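Side-chain contacts in beta-methylmalyl-CoA dehydratase (Chloroflexus aurantiacus, PDB 4E3E), which catalyses the reversible dehydration of (2R,3S)-beta-methylmalyl-CoA to mesaconyl-CoA, a step of the glyoxylate assimilation cycle: residues 141-146 / 164-169; 73-78 / 105-110. One frame throughout, in Å; residues are numbered along the deposited sequence.

Contact 1 of 2, residues 141-146 / 164-169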
loop_
_atom_site.group_PDB
_atom_site.type_symbol
_atom_site.label_atom_id
_atom_site.label_comp_id
_atom_site.label_asym_id
_atom_site.label_seq_id
_atom_site.Cartn_x
_atom_site.Cartn_y
_atom_site.Cartn_z
ATOM N N GLU A 141 22.103 4.383 15.279
ATOM C CA GLU A 141 23.151 5.294 14.819
ATOM C C GLU A 141 24.023 4.575 13.788
ATOM O O GLU A 141 24.199 3.361 13.856
ATOM C CB GLU A 141 23.994 5.822 15.988
ATOM C CG GLU A 141 24.771 4.744 16.738
ATOM C CD GLU A 141 25.651 5.312 17.832
ATOM O OE1 GLU A 141 26.241 6.390 17.639
ATOM O OE2 GLU A 141 25.755 4.683 18.892
ATOM N N TYR A 142 24.562 5.316 12.835
ATOM C CA TYR A 142 25.456 4.733 11.832
ATOM C C TYR A 142 26.279 5.842 11.187
ATOM O O TYR A 142 25.985 7.038 11.352
ATOM C CB TYR A 142 24.676 3.946 10.761
ATOM C CG TYR A 142 23.708 4.803 9.973
ATOM C CD1 TYR A 142 24.151 5.590 8.911
ATOM C CD2 TYR A 142 22.350 4.839 10.303
ATOM C CE1 TYR A 142 23.271 6.401 8.198
ATOM C CE2 TYR A 142 21.462 5.642 9.598
ATOM C CZ TYR A 142 21.931 6.424 8.546
ATOM O OH TYR A 142 21.071 7.232 7.836
ATOM N N ILE A 143 27.311 5.433 10.461
ATOM C CA ILE A 143 28.098 6.338 9.656
ATOM C C ILE A 143 27.847 5.957 8.212
ATOM O O ILE A 143 27.770 4.776 7.878
ATOM C CB ILE A 143 29.602 6.210 9.986
ATOM C CG1 ILE A 143 29.886 6.750 11.395
ATOM C CG2 ILE A 143 30.465 6.909 8.940
ATOM C CD1 ILE A 143 31.179 6.228 11.972
ATOM N N ARG A 144 27.681 6.948 7.350
ATOM C CA ARG A 144 27.668 6.672 5.931
ATOM C C ARG A 144 28.475 7.750 5.245
ATOM O O ARG A 144 28.682 8.838 5.808
ATOM C CB ARG A 144 26.228 6.555 5.373
ATOM C CG ARG A 144 25.488 7.857 5.065
ATOM C CD ARG A 144 24.172 7.535 4.375
ATOM N NE ARG A 144 23.235 8.656 4.257
ATOM C CZ ARG A 144 22.832 9.185 3.100
ATOM N NH1 ARG A 144 23.298 8.723 1.928
ATOM N NH2 ARG A 144 21.949 10.182 3.109
ATOM N N TRP A 145 28.956 7.444 4.049
ATOM C CA TRP A 145 29.647 8.445 3.258
ATOM C C TRP A 145 29.143 8.434 1.857
ATOM O O TRP A 145 28.781 7.382 1.329
ATOM C CB TRP A 145 31.177 8.360 3.379
ATOM C CG TRP A 145 31.817 7.032 3.038
ATOM C CD1 TRP A 145 32.559 6.723 1.906
ATOM C CD2 TRP A 145 31.835 5.802 3.852
ATOM N NE1 TRP A 145 33.009 5.425 1.946
ATOM C CE2 TRP A 145 32.614 4.815 3.083
ATOM C CE3 TRP A 145 31.302 5.431 5.089
ATOM C CZ2 TRP A 145 32.824 3.521 3.544
ATOM C CZ3 TRP A 145 31.522 4.122 5.546
ATOM C CH2 TRP A 145 32.264 3.191 4.789
ATOM N N VAL A 146 29.064 9.627 1.277
ATOM C CA VAL A 146 28.405 9.864 -0.007
ATOM C C VAL A 146 29.286 10.737 -0.891
ATOM O O VAL A 146 30.000 11.616 -0.401
ATOM C CB VAL A 146 27.022 10.558 0.154
ATOM C CG1 VAL A 146 26.001 9.599 0.725
ATOM C CG2 VAL A 146 27.104 11.755 1.080
ATOM N N ASP A 164 38.384 7.474 11.146
ATOM C CA ASP A 164 38.613 6.037 11.259
ATOM C C ASP A 164 37.241 5.383 11.286
ATOM O O ASP A 164 36.340 5.872 11.967
ATOM C CB ASP A 164 39.388 5.686 12.529
ATOM C CG ASP A 164 40.760 6.339 12.582
ATOM O OD1 ASP A 164 41.422 6.473 11.523
ATOM O OD2 ASP A 164 41.180 6.714 13.699
ATOM N N LEU A 165 37.076 4.306 10.527
ATOM C CA LEU A 165 35.784 3.632 10.400
ATOM C C LEU A 165 35.869 2.260 11.053
ATOM O O LEU A 165 36.802 1.514 10.783
ATOM C CB LEU A 165 35.400 3.498 8.918
ATOM C CG LEU A 165 35.208 4.798 8.129
ATOM C CD1 LEU A 165 35.220 4.527 6.634
ATOM C CD2 LEU A 165 33.924 5.512 8.541
ATOM N N PRO A 166 34.915 1.927 11.941
ATOM C CA PRO A 166 34.946 0.591 12.528
ATOM C C PRO A 166 34.648 -0.473 11.472
ATOM O O PRO A 166 33.830 -0.243 10.593
ATOM C CB PRO A 166 33.827 0.637 13.570
ATOM C CG PRO A 166 32.903 1.716 13.103
ATOM C CD PRO A 166 33.800 2.739 12.461
ATOM N N ASP A 167 35.315 -1.620 11.547
ATOM C CA ASP A 167 35.050 -2.703 10.599
ATOM C C ASP A 167 33.676 -3.337 10.857
ATOM O O ASP A 167 33.019 -3.820 9.937
ATOM C CB ASP A 167 36.139 -3.762 10.697
ATOM C CG ASP A 167 35.889 -4.946 9.792
ATOM O OD1 ASP A 167 36.129 -4.848 8.570
ATOM O OD2 ASP A 167 35.455 -5.984 10.310
ATOM N N SER A 168 33.251 -3.337 12.119
ATOM C CA SER A 168 31.976 -3.930 12.503
ATOM C C SER A 168 31.552 -3.292 13.816
ATOM O O SER A 168 32.383 -2.701 14.515
ATOM C CB SER A 168 32.117 -5.454 12.693
ATOM O OG SER A 168 33.106 -5.772 13.675
ATOM N N VAL A 169 30.270 -3.406 14.144
ATOM C CA VAL A 169 29.793 -3.066 15.482
ATOM C C VAL A 169 30.235 -4.197 16.415
ATOM O O VAL A 169 29.890 -5.350 16.172
ATOM C CB VAL A 169 28.254 -2.922 15.518
ATOM C CG1 VAL A 169 27.763 -2.687 16.950
ATOM C CG2 VAL A 169 27.791 -1.797 14.583
#

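Contact 2 of 2, residues 73-78 / 105-110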
loop_
_atom_site.group_PDB
_atom_site.type_symbol
_atom_site.label_atom_id
_atom_site.label_comp_id
_atom_site.label_asym_id
_atom_site.label_seq_id
_atom_site.Cartn_x
_atom_site.Cartn_y
_atom_site.Cartn_z
ATOM N N PHE A 73 17.320 6.890 7.596
ATOM C CA PHE A 73 18.050 7.259 6.370
ATOM C C PHE A 73 17.286 8.276 5.529
ATOM O O PHE A 73 17.848 9.304 5.123
ATOM C CB PHE A 73 18.384 6.001 5.561
ATOM C CG PHE A 73 19.198 6.246 4.306
ATOM C CD1 PHE A 73 18.616 6.761 3.152
ATOM C CD2 PHE A 73 20.554 5.886 4.261
ATOM C CE1 PHE A 73 19.372 6.936 1.977
ATOM C CE2 PHE A 73 21.301 6.053 3.102
ATOM C CZ PHE A 73 20.714 6.584 1.952
ATOM N N GLY A 74 16.011 7.998 5.263
ATOM C CA GLY A 74 15.181 8.898 4.456
ATOM C C GLY A 74 15.146 10.341 4.946
ATOM O O GLY A 74 15.222 11.263 4.144
ATOM N N LYS A 75 15.025 10.538 6.261
ATOM C CA LYS A 75 15.044 11.882 6.849
ATOM C C LYS A 75 16.302 12.681 6.511
ATOM O O LYS A 75 16.252 13.917 6.450
ATOM C CB LYS A 75 14.952 11.828 8.379
ATOM C CG LYS A 75 13.842 10.976 8.928
ATOM C CD LYS A 75 12.519 11.571 8.576
ATOM C CE LYS A 75 11.631 10.570 7.863
ATOM N NZ LYS A 75 10.534 11.471 7.446
ATOM N N THR A 76 17.419 11.981 6.321
ATOM C CA THR A 76 18.713 12.641 6.107
ATOM C C THR A 76 18.882 13.028 4.646
ATOM O O THR A 76 19.702 13.899 4.316
ATOM C CB THR A 76 19.924 11.750 6.504
ATOM O OG1 THR A 76 20.173 10.744 5.495
ATOM C CG2 THR A 76 19.715 11.113 7.853
ATOM N N VAL A 77 18.105 12.387 3.777
ATOM C CA VAL A 77 18.283 12.580 2.319
ATOM C C VAL A 77 18.200 14.052 1.832
ATOM O O VAL A 77 19.090 14.503 1.080
ATOM C CB VAL A 77 17.379 11.634 1.503
ATOM C CG1 VAL A 77 17.407 11.982 0.008
ATOM C CG2 VAL A 77 17.822 10.186 1.719
ATOM N N PRO A 78 17.159 14.812 2.256
ATOM C CA PRO A 78 17.072 16.213 1.796
ATOM C C PRO A 78 18.353 17.030 2.053
ATOM O O PRO A 78 18.758 17.809 1.189
ATOM C CB PRO A 78 15.898 16.778 2.619
ATOM C CG PRO A 78 15.057 15.581 2.934
ATOM C CD PRO A 78 16.072 14.497 3.213
ATOM N N LEU A 105 10.196 8.895 15.465
ATOM C CA LEU A 105 11.630 9.016 15.230
ATOM C C LEU A 105 11.994 10.380 14.651
ATOM O O LEU A 105 11.310 10.906 13.763
ATOM C CB LEU A 105 12.131 7.896 14.300
ATOM C CG LEU A 105 11.811 6.433 14.671
ATOM C CD1 LEU A 105 12.578 5.474 13.776
ATOM C CD2 LEU A 105 12.076 6.110 16.146
ATOM N N SER A 106 13.065 10.955 15.183
ATOM C CA SER A 106 13.701 12.119 14.569
ATOM C C SER A 106 15.191 11.849 14.392
ATOM O O SER A 106 15.786 11.046 15.123
ATOM C CB SER A 106 13.450 13.391 15.374
ATOM O OG SER A 106 13.442 13.118 16.751
ATOM N N THR A 107 15.783 12.517 13.413
ATOM C CA THR A 107 17.147 12.221 13.002
ATOM C C THR A 107 18.000 13.491 12.975
ATOM O O THR A 107 17.526 14.584 12.630
ATOM C CB THR A 107 17.164 11.484 11.643
ATOM O OG1 THR A 107 16.309 10.336 11.724
ATOM C CG2 THR A 107 18.591 10.997 11.290
ATOM N N THR A 108 19.255 13.350 13.381
ATOM C CA THR A 108 20.227 14.425 13.229
ATOM C C THR A 108 21.459 13.795 12.633
ATOM O O THR A 108 21.714 12.611 12.863
ATOM C CB THR A 108 20.603 15.063 14.573
ATOM O OG1 THR A 108 21.271 14.085 15.368
ATOM C CG2 THR A 108 19.364 15.544 15.317
ATOM N N SER A 109 22.204 14.576 11.855
ATOM C CA SER A 109 23.468 14.131 11.269
ATOM C C SER A 109 24.594 15.105 11.603
ATOM O O SER A 109 24.395 16.328 11.610
ATOM C CB SER A 109 23.363 14.000 9.742
ATOM O OG SER A 109 22.468 12.961 9.395
ATOM N N LYS A 110 25.776 14.554 11.870
ATOM C CA LYS A 110 26.971 15.352 12.081
ATOM C C LYS A 110 28.001 15.054 10.993
ATOM O O LYS A 110 28.237 13.902 10.668
ATOM C CB LYS A 110 27.567 15.042 13.443
ATOM C CG LYS A 110 28.753 15.917 13.801
ATOM C CD LYS A 110 29.256 15.519 15.176
ATOM C CE LYS A 110 29.704 16.721 15.926
ATOM N NZ LYS A 110 31.184 16.747 16.101
#

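Contact 1 of 2, residues 141-146 / 164-169
The indole of Trp145 receives Leu165 on one of its faces. Leu165 CD1 stands 3.9 Å from the centroid of the six-membered ring of Trp145, 18° off the ring normal, a CH-pi contact made by a methyl group over the face and not at the edge. It is displaced toward the rim, which brings CD1 to 3.7 Å from CH2 of Trp145. The two side chains arrive from opposite directions. Trp145 holds its CG between the backbone N and the carbonyl carbon (chi1 56°), and with chi2 at 107° the ring turns so that its benzo half faces the leucine. The second methyl of Leu165 has its closest neighbour in Ile143: CD2 lies 3.8 Å from CG2 of Ile143, so the fork of the leucine is shared between the ring and the branched aliphatic chain two residues earlier on the same strand. Beyond it the contact thins out, with CD1 of Ile143 4.4 Å from CD of Pro166. No hydrogen bond joins the segments, and the attachment rests on apolar surfaces alone, near the outside of the molecule. Ile143 and Trp145 project from one side of strand 138-149, while Tyr142 and Arg144 turn to the other, against helix 65-80. The indole also stacks with Tyr126 of strand 122-132 and touches Leu88 of strand 84-95, a residue probably involved in substrate binding by analogy with relatives. Strand 138-149 is thus flanked by 122-132 and 84-95 within the antiparallel sheet, and the irregular chain at 164-169 crosses the face turned from helix 65-80 before Val169 reaches strand 270-278.

Contact 2 of 2, residues 73-78 / 105-110
Thr76 and Thr107 meet methyl to methyl, CG2 of Thr76 lying 3.6 Å from CG2 of Thr107, as the helix rests on the strand. Both threonines owe this pairing to their first torsions. In Thr76 the hydroxyl sits between the backbone N and the carbonyl carbon (chi1 77°) and turns back to its own helix, where OG1 donates to O of Phe73 at 2.8 Å. The bond lies in the carbonyl plane and uses a lone pair, and the same oxygen also accepts from the backbone N of Thr76. In Thr107, OG1 lies beside the backbone N (chi1 -53°), which puts CG2 anti to N and leaves OG1 next to the aliphatic start of Lys75, 3.8 Å from CG of that lysine; this buried hydroxyl has no polar partner in the model. The lysine chain crosses Thr107 at about a right angle, bends at chi2 and chi3, and carries NZ away to Gln226 and the carbonyl oxygen of Thr24. Ser109 presents OG to the methyl of Thr76, 3.7 Å from CG2, while that oxygen is hydrogen-bonded to Ser129 and His22. With a valine at Thr76, Phe73 O would probably lose its side-chain donor and NH2 of Arg144 its hydroxyl partner. The axes of the short helix and strand segments approach to 8.0 Å at 51°. A long helix laid across an antiparallel sheet is the defining feature of the hot dog fold, to which the MaoC-like hydratases belong, and here helix 65-80 packs against strand 104-116.

Overall arrangement
Both contacts involve the same antiparallel sheet, but on different faces and at different depths. Contact 2 lies in the buried layer between helix 65-80 and the sheet, whereas contact 1 is a surface contact in which a loop segment rests on the other face. Their chemistry follows: small hydroxyl-bearing side chains and a lysine stem pack closely in the interior, with most polar ends engaged by other parts of the fold, while larger apolar groups and an aromatic face suffice outside. Strand 138-149 links the two, since Arg144 NH2 probably hydrogen-bonds to Thr76 OG1 at 3.0 Å and Tyr142 packs on Phe73. The centres of contact 1 and contact 2 are about 15 Å apart.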